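Regulatory protein YycH-like domain-containing protein (Eubacterium rectale, PDB 5COZ) is of unknown function but has a YycH-like domain and is probably made with a signal peptide as a lipoprotein. Local coordinates at residues S139-Y144 / D152-D157; E169-K174 / I246-K251; K186-V191 / Y225-E230. All blocks are in the same frame, centred on the assembly; numbering follows the deposited sequence. Where two conformers were deposited one is given.

Contact 1. Residues S139-Y144 / D152-D157; sequences SKFGTY and DKFRTD
The ring of F141 turns its edge toward the face of F154. This is an offset edge-to-face pair, with the centroids 5.6 Å apart and the planes at 82°. F141 CD1 makes the nearest approach, 3.7 Å from F154 CD2, and F154 CD2 in turn lies near the plane of the F141 ring. CB of F141 sits over one face of F154, displaced toward the rim. At the edge of the F154 ring lies K140, whose CB is 4.1 Å from F154 CZ. The F154 ring also reaches the backbone of 139-144: its CE2 is 3.9 Å from F141 CA. CG of F141 is anti to its own backbone N (chi1 -179°). The F141 ring therefore stands beside its carbonyl carbon and does not screen the backbone N from F154 CE2 and CZ.

Beside this pair are two lysines. In the K153 conformer described here, one of two, the lysine chains are roughly perpendicular, with K140 CE 3.5 Å from K153 NZ. Their two NZ atoms are 4.1 Å apart, an unfavourable approach if both are charged. Both side chains are solvent-exposed, which should soften the repulsion. In the same conformer a water donates to K140 O and accepts from K153 NZ. With F154 cut back to an alanine, the F141 edge would probably lose its aromatic partner and a gap would open beside K140 CB.

Both segments lie in the long loop between helix 130-137 and helix 165-178, and the contact closes the seven-residue turn-back between them. F141 continues inward onto V213 and F215 of strand 211-220. R155, the centre of an inverse gamma turn, forms a salt bridge with E48. An edge-to-face phenylalanine pair thus packs a loop with a 3-10 segment against the antiparallel sheet, where F154 is backbone-bonded to V191 of strand 188-192.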
loop_
_atom_site.group_PDB
_atom_site.type_symbol
_atom_site.label_atom_id
_atom_site.label_comp_id
_atom_site.label_asym_id
_atom_site.label_seq_id
_atom_site.Cartn_x
_atom_site.Cartn_y
_atom_site.Cartn_z
ATOM N N SER A 139 7.460 13.845 -9.686
ATOM C CA SER A 139 8.155 14.590 -8.660
ATOM C C SER A 139 8.981 13.661 -7.761
ATOM O O SER A 139 9.163 12.490 -8.109
ATOM C CB SER A 139 7.129 15.398 -7.850
ATOM O OG SER A 139 6.428 16.286 -8.712
ATOM N N LYS A 140 9.490 14.157 -6.625
ATOM C CA LYS A 140 10.339 13.375 -5.727
ATOM C C LYS A 140 9.561 12.222 -5.067
ATOM O O LYS A 140 10.146 11.163 -4.771
ATOM C CB LYS A 140 10.963 14.299 -4.663
ATOM C CG LYS A 140 12.214 13.750 -3.996
ATOM C CD LYS A 140 12.832 14.785 -3.057
ATOM C CE LYS A 140 13.984 14.238 -2.255
ATOM N NZ LYS A 140 15.232 14.145 -3.062
ATOM N N PHE A 141 8.251 12.430 -4.827
ATOM C CA PHE A 141 7.437 11.400 -4.199
ATOM C C PHE A 141 7.300 10.197 -5.119
ATOM O O PHE A 141 7.109 10.346 -6.327
ATOM C CB PHE A 141 6.044 11.970 -3.860
ATOM C CG PHE A 141 5.107 11.008 -3.174
ATOM C CD1 PHE A 141 5.271 10.696 -1.834
ATOM C CD2 PHE A 141 4.099 10.367 -3.886
ATOM C CE1 PHE A 141 4.389 9.824 -1.184
ATOM C CE2 PHE A 141 3.217 9.483 -3.236
ATOM C CZ PHE A 141 3.380 9.216 -1.895
ATOM N N GLY A 142 7.310 9.016 -4.509
ATOM C CA GLY A 142 7.116 7.755 -5.216
ATOM C C GLY A 142 6.287 6.849 -4.334
ATOM O O GLY A 142 6.356 6.940 -3.104
ATOM N N THR A 143 5.466 6.002 -4.944
ATOM C CA THR A 143 4.546 5.173 -4.197
ATOM C C THR A 143 5.095 3.792 -3.836
ATOM O O THR A 143 4.381 3.079 -3.132
ATOM C CB THR A 143 3.242 4.977 -4.996
ATOM O OG1 THR A 143 3.553 4.288 -6.209
ATOM C CG2 THR A 143 2.532 6.316 -5.316
ATOM N N TYR A 144 6.252 3.364 -4.383
ATOM C CA TYR A 144 6.731 1.999 -4.164
ATOM C C TYR A 144 7.561 1.863 -2.915
ATOM O O TYR A 144 8.466 2.658 -2.655
ATOM C CB TYR A 144 7.577 1.516 -5.353
ATOM C CG TYR A 144 6.784 1.366 -6.627
ATOM C CD1 TYR A 144 6.560 2.454 -7.467
ATOM C CD2 TYR A 144 6.279 0.132 -7.012
ATOM C CE1 TYR A 144 5.786 2.328 -8.620
ATOM C CE2 TYR A 144 5.516 -0.010 -8.170
ATOM C CZ TYR A 144 5.282 1.088 -8.976
ATOM O OH TYR A 144 4.538 0.928 -10.128
ATOM N N ASP A 152 8.307 7.452 2.846
ATOM C CA ASP A 152 8.342 7.644 4.290
ATOM C C ASP A 152 8.732 9.071 4.709
ATOM O O ASP A 152 8.199 9.556 5.707
ATOM C CB ASP A 152 9.298 6.639 4.935
ATOM C CG ASP A 152 9.268 6.658 6.454
ATOM O OD1 ASP A 152 8.205 6.351 7.029
ATOM O OD2 ASP A 152 10.286 7.058 7.061
ATOM N N LYS A 153 9.599 9.728 3.943
ATOM C CA LYS A 153 10.034 11.084 4.322
ATOM C C LYS A 153 8.897 12.113 4.199
ATOM O O LYS A 153 8.995 13.204 4.789
ATOM C CB LYS A 153 11.259 11.540 3.525
ATOM C CG LYS A 153 11.032 11.710 2.037
ATOM C CD LYS A 153 12.311 12.094 1.285
ATOM C CE LYS A 153 12.946 10.897 0.614
ATOM N NZ LYS A 153 14.037 11.297 -0.312
ATOM N N PHE A 154 7.825 11.765 3.481
ATOM C CA PHE A 154 6.671 12.679 3.339
ATOM C C PHE A 154 5.555 12.402 4.372
ATOM O O PHE A 154 4.565 13.141 4.403
ATOM C CB PHE A 154 6.113 12.539 1.915
ATOM C CG PHE A 154 7.100 12.974 0.852
ATOM C CD1 PHE A 154 7.208 14.312 0.486
ATOM C CD2 PHE A 154 7.957 12.049 0.257
ATOM C CE1 PHE A 154 8.120 14.711 -0.489
ATOM C CE2 PHE A 154 8.888 12.451 -0.702
ATOM C CZ PHE A 154 8.965 13.781 -1.073
ATOM N N ARG A 155 5.709 11.388 5.239
ATOM C CA ARG A 155 4.697 11.064 6.233
ATOM C C ARG A 155 4.894 11.946 7.445
ATOM O O ARG A 155 5.561 11.549 8.397
ATOM C CB ARG A 155 4.816 9.567 6.587
ATOM C CG ARG A 155 3.636 9.073 7.379
ATOM C CD ARG A 155 3.457 7.612 7.167
ATOM N NE ARG A 155 2.402 7.115 8.035
ATOM C CZ ARG A 155 2.469 5.963 8.682
ATOM N NH1 ARG A 155 3.529 5.178 8.545
ATOM N NH2 ARG A 155 1.482 5.592 9.482
ATOM N N THR A 156 4.360 13.183 7.392
ATOM C CA THR A 156 4.545 14.158 8.472
ATOM C C THR A 156 3.202 14.655 8.983
ATOM O O THR A 156 2.167 14.335 8.398
ATOM C CB THR A 156 5.355 15.369 7.943
ATOM O OG1 THR A 156 4.465 16.206 7.193
ATOM C CG2 THR A 156 6.586 14.972 7.093
ATOM N N ASP A 157 3.223 15.487 10.050
ATOM C CA ASP A 157 2.002 16.064 10.624
ATOM C C ASP A 157 1.716 17.459 10.068
ATOM O O ASP A 157 0.824 18.134 10.597
ATOM C CB ASP A 157 2.143 16.177 12.159
ATOM C CG ASP A 157 2.552 14.877 12.831
ATOM O OD1 ASP A 157 1.934 13.830 12.524
ATOM O OD2 ASP A 157 3.506 14.908 13.656
HETATM O O HOH W 1 12.164 10.526 -2.741
#

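Contact 2. Residues E169-K174 / I246-K251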
loop_
_atom_site.group_PDB
_atom_site.type_symbol
_atom_site.label_atom_id
_atom_site.label_comp_id
_atom_site.label_asym_id
_atom_site.label_seq_id
_atom_site.Cartn_x
_atom_site.Cartn_y
_atom_site.Cartn_z
ATOM N N GLU A 169 -8.930 13.902 5.174
ATOM C CA GLU A 169 -9.208 12.487 5.455
ATOM C C GLU A 169 -10.693 12.182 5.316
ATOM O O GLU A 169 -11.055 11.142 4.766
ATOM C CB GLU A 169 -8.708 12.092 6.840
ATOM C CG GLU A 169 -8.837 10.588 7.022
ATOM C CD GLU A 169 -8.281 9.997 8.294
ATOM O OE1 GLU A 169 -7.580 10.716 9.040
ATOM O OE2 GLU A 169 -8.510 8.788 8.515
ATOM N N GLU A 170 -11.552 13.107 5.751
ATOM C CA GLU A 170 -12.995 12.912 5.603
ATOM C C GLU A 170 -13.381 12.816 4.124
ATOM O O GLU A 170 -14.207 11.971 3.759
ATOM C CB GLU A 170 -13.757 14.045 6.298
ATOM C CG GLU A 170 -13.722 13.909 7.814
ATOM C CD GLU A 170 -14.218 15.073 8.657
ATOM O OE1 GLU A 170 -14.458 16.167 8.100
ATOM O OE2 GLU A 170 -14.326 14.896 9.892
ATOM N N LEU A 171 -12.747 13.628 3.245
ATOM C CA LEU A 171 -13.025 13.549 1.818
ATOM C C LEU A 171 -12.493 12.228 1.221
ATOM O O LEU A 171 -13.155 11.622 0.375
ATOM C CB LEU A 171 -12.420 14.761 1.096
ATOM C CG LEU A 171 -12.616 14.836 -0.420
ATOM C CD1 LEU A 171 -14.102 14.715 -0.831
ATOM C CD2 LEU A 171 -11.967 16.095 -0.969
ATOM N N ALA A 172 -11.311 11.775 1.674
ATOM C CA ALA A 172 -10.764 10.498 1.165
ATOM C C ALA A 172 -11.684 9.315 1.565
ATOM O O ALA A 172 -11.986 8.467 0.728
ATOM C CB ALA A 172 -9.360 10.291 1.698
ATOM N N VAL A 173 -12.207 9.334 2.822
ATOM C CA VAL A 173 -13.087 8.275 3.348
ATOM C C VAL A 173 -14.419 8.285 2.571
ATOM O O VAL A 173 -14.912 7.230 2.160
ATOM C CB VAL A 173 -13.266 8.475 4.882
ATOM C CG1 VAL A 173 -14.455 7.663 5.417
ATOM C CG2 VAL A 173 -11.981 8.107 5.631
ATOM N N LYS A 174 -14.960 9.486 2.324
ATOM C CA LYS A 174 -16.202 9.658 1.565
ATOM C C LYS A 174 -16.016 9.147 0.125
ATOM O O LYS A 174 -16.896 8.462 -0.397
ATOM C CB LYS A 174 -16.626 11.140 1.587
ATOM C CG LYS A 174 -17.873 11.480 0.776
ATOM C CD LYS A 174 -17.982 13.005 0.657
ATOM C CE LYS A 174 -19.083 13.467 -0.270
ATOM N NZ LYS A 174 -20.413 13.415 0.387
ATOM N N ILE A 246 -5.335 8.295 -3.060
ATOM C CA ILE A 246 -6.237 9.429 -3.277
ATOM C C ILE A 246 -5.488 10.676 -2.911
ATOM O O ILE A 246 -5.109 10.859 -1.749
ATOM C CB ILE A 246 -7.528 9.291 -2.442
ATOM C CG1 ILE A 246 -8.157 7.861 -2.590
ATOM C CG2 ILE A 246 -8.520 10.420 -2.843
ATOM C CD1 ILE A 246 -9.597 7.681 -1.898
ATOM N N ALA A 247 -5.248 11.530 -3.900
ATOM C CA ALA A 247 -4.542 12.790 -3.636
ATOM C C ALA A 247 -5.462 13.958 -3.837
ATOM O O ALA A 247 -6.386 13.875 -4.661
ATOM C CB ALA A 247 -3.341 12.928 -4.547
HETATM N N MSE A 248 -5.199 15.060 -3.123
HETATM C CA MSE A 248 -6.005 16.264 -3.302
HETATM C C MSE A 248 -5.180 17.517 -3.097
HETATM O O MSE A 248 -4.242 17.534 -2.297
HETATM C CB MSE A 248 -7.209 16.274 -2.365
HETATM C CG MSE A 248 -6.822 16.166 -0.914
HETATM SE SE MSE A 248 -8.296 15.641 0.204
HETATM C CE MSE A 248 -8.547 13.853 -0.303
ATOM N N ASP A 249 -5.509 18.544 -3.854
ATOM C CA ASP A 249 -4.854 19.837 -3.781
ATOM C C ASP A 249 -5.966 20.860 -3.523
ATOM O O ASP A 249 -7.102 20.471 -3.227
ATOM C CB ASP A 249 -4.029 20.109 -5.049
ATOM C CG ASP A 249 -4.792 20.008 -6.360
ATOM O OD1 ASP A 249 -6.034 20.253 -6.356
ATOM O OD2 ASP A 249 -4.149 19.741 -7.396
ATOM N N GLU A 250 -5.667 22.166 -3.642
ATOM C CA GLU A 250 -6.663 23.204 -3.361
ATOM C C GLU A 250 -7.881 23.149 -4.310
ATOM O O GLU A 250 -8.921 23.746 -3.994
ATOM C CB GLU A 250 -5.993 24.588 -3.407
ATOM C CG GLU A 250 -5.498 24.981 -4.792
ATOM C CD GLU A 250 -4.929 26.382 -4.916
ATOM O OE1 GLU A 250 -4.605 27.001 -3.877
ATOM O OE2 GLU A 250 -4.766 26.842 -6.068
ATOM N N LYS A 251 -7.748 22.457 -5.447
ATOM C CA LYS A 251 -8.836 22.318 -6.433
ATOM C C LYS A 251 -9.704 21.077 -6.160
ATOM O O LYS A 251 -10.741 20.905 -6.812
ATOM C CB LYS A 251 -8.268 22.291 -7.854
ATOM C CG LYS A 251 -7.708 23.654 -8.286
ATOM C CD LYS A 251 -7.141 23.614 -9.693
ATOM C CE LYS A 251 -5.869 24.406 -9.825
ATOM N NZ LYS A 251 -5.307 24.310 -11.199
#
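L171 and M248, a selenomethionine, run antiparallel alongside each other. CD2 of L171 is 3.9 Å from SE of M248 and 4.1 Å from its CE. The leucine has CG anti to the backbone N, and CD2 is the branch that touches. M248 has two conformers; in the one described here CG lies between its backbone N and carbonyl carbon (chi1 57°). The chain runs on extended through chi2 and then bends at chi3, 70°. The bend brings CE in against the helix backbone, 4.0 Å from A172 N. The same methyl lies 4.2 Å from A172 CB, so with L171 CD2 it touches two successive helix residues.

Here helix 165-178 packs on strand 244-249 of the antiparallel sheet. The short segment axes come within 9.4 Å and their directions differ by 136°. The alternation of the strand sends I246 and M248 toward the helix, while A247 between them takes no part and touches V136 of helix 130-137.

I246 enters with CG1 anti to its carbonyl carbon and an extended chi2. Its CD1 is 3.6 Å from A172 O and 4.4 Å from A172 CB. The small alanine side chain probably allows both strand residues to come up to the helix backbone. I253 of strand 252-258 also touches L171 and M248. At the end of the strand, D249 OD1 accepts from K251 N at 2.9 Å in an Asx turn, met from above the carboxylate plane.

Contact 3. Residues K186-V191 / Y225-E230; sequences KNELYV and YSRCPE
E188 puts OE2 at the edge of the R227 guanidinium, near its plane. The two side chains reach for each other from the two sides. OE2 of the glutamate is 3.0 Å from NH2 of the arginine. This is a salt bridge, but its hydrogen bond is weak, with an N-H...O angle of 129°. The carboxylate and guanidinium planes are turned 73° against each other. A bend at chi3 (64°) in R227 swings the guanidinium toward the glutamate.

The other oxygen of E188 has two donors. Y190 OH gives a bond of 2.6 Å to OE1, from well above the carboxylate plane. A water also donates to E188 OE1 and accepts from R227 NE. It bridges the pair a second time.

R227 is not held by E188 alone. Its NH1 forms salt bridges with E300 and E304, and F217 gives a cation-pi contact. This buried arginine would be expected to offset the charge of the clustered acids. E188 lies on strand 188-192, which pairs with strand 211-220. R227 sits in the loop before helix 232-235 and reaches strand 295-311 of the other sheet, so the pair spans the junction between the two sheets.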
loop_
_atom_site.group_PDB
_atom_site.type_symbol
_atom_site.label_atom_id
_atom_site.label_comp_id
_atom_site.label_asym_id
_atom_site.label_seq_id
_atom_site.Cartn_x
_atom_site.Cartn_y
_atom_site.Cartn_z
ATOM N N LYS A 186 -7.547 2.587 9.310
ATOM C CA LYS A 186 -6.265 3.266 9.275
ATOM C C LYS A 186 -5.821 3.513 7.833
ATOM O O LYS A 186 -5.801 2.610 7.000
ATOM C CB LYS A 186 -5.184 2.469 10.024
ATOM C CG LYS A 186 -3.792 3.122 9.937
ATOM C CD LYS A 186 -2.745 2.363 10.707
ATOM C CE LYS A 186 -1.379 2.998 10.500
ATOM N NZ LYS A 186 -0.385 2.450 11.500
ATOM N N ASN A 187 -5.465 4.762 7.555
ATOM C CA ASN A 187 -4.864 5.130 6.285
ATOM C C ASN A 187 -3.542 5.838 6.609
ATOM O O ASN A 187 -3.239 6.116 7.786
ATOM C CB ASN A 187 -5.812 5.986 5.432
ATOM C CG ASN A 187 -6.428 7.105 6.182
ATOM O OD1 ASN A 187 -5.731 8.020 6.593
ATOM N ND2 ASN A 187 -7.739 7.013 6.441
ATOM N N GLU A 188 -2.718 6.018 5.601
ATOM C CA GLU A 188 -1.447 6.713 5.729
ATOM C C GLU A 188 -1.548 8.011 4.954
ATOM O O GLU A 188 -2.096 8.033 3.851
ATOM C CB GLU A 188 -0.288 5.861 5.181
ATOM C CG GLU A 188 -0.050 4.612 6.013
ATOM C CD GLU A 188 0.930 3.636 5.395
ATOM O OE1 GLU A 188 1.322 3.817 4.216
ATOM O OE2 GLU A 188 1.279 2.655 6.097
ATOM N N LEU A 189 -1.014 9.075 5.518
ATOM C CA LEU A 189 -1.061 10.375 4.883
ATOM C C LEU A 189 0.349 10.878 4.576
ATOM O O LEU A 189 1.193 10.993 5.477
ATOM C CB LEU A 189 -1.812 11.356 5.800
ATOM C CG LEU A 189 -1.848 12.823 5.305
ATOM C CD1 LEU A 189 -2.454 12.944 3.900
ATOM C CD2 LEU A 189 -2.641 13.695 6.250
ATOM N N TYR A 190 0.546 11.306 3.319
ATOM C CA TYR A 190 1.804 11.872 2.837
ATOM C C TYR A 190 1.561 13.311 2.444
ATOM O O TYR A 190 0.544 13.631 1.814
ATOM C CB TYR A 190 2.323 11.019 1.647
ATOM C CG TYR A 190 2.534 9.580 2.078
ATOM C CD1 TYR A 190 3.691 9.200 2.745
ATOM C CD2 TYR A 190 1.519 8.637 1.944
ATOM C CE1 TYR A 190 3.842 7.918 3.268
ATOM C CE2 TYR A 190 1.671 7.335 2.431
ATOM C CZ TYR A 190 2.827 6.995 3.114
ATOM O OH TYR A 190 3.020 5.737 3.618
ATOM N N VAL A 191 2.440 14.208 2.891
ATOM C CA VAL A 191 2.318 15.645 2.638
ATOM C C VAL A 191 3.293 16.052 1.544
ATOM O O VAL A 191 4.523 16.067 1.746
ATOM C CB VAL A 191 2.539 16.453 3.933
ATOM C CG1 VAL A 191 2.381 17.955 3.647
ATOM C CG2 VAL A 191 1.556 16.017 5.040
ATOM N N TYR A 225 -5.480 -6.509 1.860
ATOM C CA TYR A 225 -4.676 -7.319 0.955
ATOM C C TYR A 225 -3.232 -6.838 1.047
ATOM O O TYR A 225 -2.952 -5.672 1.390
ATOM C CB TYR A 225 -5.163 -7.249 -0.510
ATOM C CG TYR A 225 -6.643 -7.383 -0.668
ATOM C CD1 TYR A 225 -7.289 -8.574 -0.367
ATOM C CD2 TYR A 225 -7.400 -6.332 -1.180
ATOM C CE1 TYR A 225 -8.685 -8.690 -0.483
ATOM C CE2 TYR A 225 -8.777 -6.435 -1.306
ATOM C CZ TYR A 225 -9.413 -7.605 -0.918
ATOM O OH TYR A 225 -10.760 -7.701 -1.108
ATOM N N SER A 226 -2.327 -7.737 0.745
ATOM C CA SER A 226 -0.904 -7.551 0.923
ATOM C C SER A 226 -0.354 -6.240 0.345
ATOM O O SER A 226 -0.656 -5.872 -0.808
ATOM C CB SER A 226 -0.186 -8.741 0.299
ATOM O OG SER A 226 1.210 -8.529 0.198
ATOM N N ARG A 227 0.471 -5.572 1.161
ATOM C CA ARG A 227 1.199 -4.354 0.811
ATOM C C ARG A 227 2.646 -4.682 0.436
ATOM O O ARG A 227 3.465 -3.784 0.315
ATOM C CB ARG A 227 1.147 -3.360 1.965
ATOM C CG ARG A 227 -0.274 -2.816 2.160
ATOM C CD ARG A 227 -0.513 -2.392 3.593
ATOM N NE ARG A 227 0.317 -1.281 4.059
ATOM C CZ ARG A 227 1.173 -1.350 5.086
ATOM N NH1 ARG A 227 1.466 -2.519 5.638
ATOM N NH2 ARG A 227 1.764 -0.251 5.544
ATOM N N CYS A 228 2.944 -5.968 0.213
ATOM C CA CYS A 228 4.252 -6.399 -0.201
ATOM C C CYS A 228 4.548 -5.955 -1.630
ATOM O O CYS A 228 3.676 -6.003 -2.498
ATOM C CB CYS A 228 4.361 -7.922 -0.112
ATOM S SG CYS A 228 4.441 -8.544 1.568
ATOM N N PRO A 229 5.824 -5.735 -1.920
ATOM C CA PRO A 229 6.247 -5.568 -3.325
ATOM C C PRO A 229 5.946 -6.816 -4.168
ATOM O O PRO A 229 5.737 -7.919 -3.640
ATOM C CB PRO A 229 7.777 -5.451 -3.199
ATOM C CG PRO A 229 7.986 -4.855 -1.828
ATOM C CD PRO A 229 6.950 -5.580 -0.980
ATOM N N GLU A 230 6.003 -6.639 -5.501
ATOM C CA GLU A 230 5.849 -7.756 -6.430
ATOM C C GLU A 230 6.827 -8.881 -6.060
ATOM O O GLU A 230 8.038 -8.641 -5.890
ATOM C CB GLU A 230 6.113 -7.273 -7.864
ATOM C CG GLU A 230 5.936 -8.376 -8.894
ATOM C CD GLU A 230 6.230 -7.951 -10.324
ATOM O OE1 GLU A 230 6.097 -6.746 -10.627
ATOM O OE2 GLU A 230 6.543 -8.832 -11.153
HETATM O O HOH W 2 1.791 1.408 2.936
#

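Overall arrangement
Along the chain, contact 1 closes before the others open, and contact 3 is nested inside the loop closed by contact 2. Contact 3 lies near the middle of the molecule, its centre about 2 Å from that of the chain. The centres of contacts 1 and 2 are about 12 and 16 Å from it, and about 17 Å from each other. Contact 1 joins contact 3 through a probable hydrogen bond from V191 N to F154 O (2.8 Å). Contact 2 joins it through a probable hydrogen bond from N187 ND2 to E169 OE2. Segment 186-191 thus links the loop, helix 165-178 and the antiparallel sheet, while R227 carries the connection on to the mixed sheet.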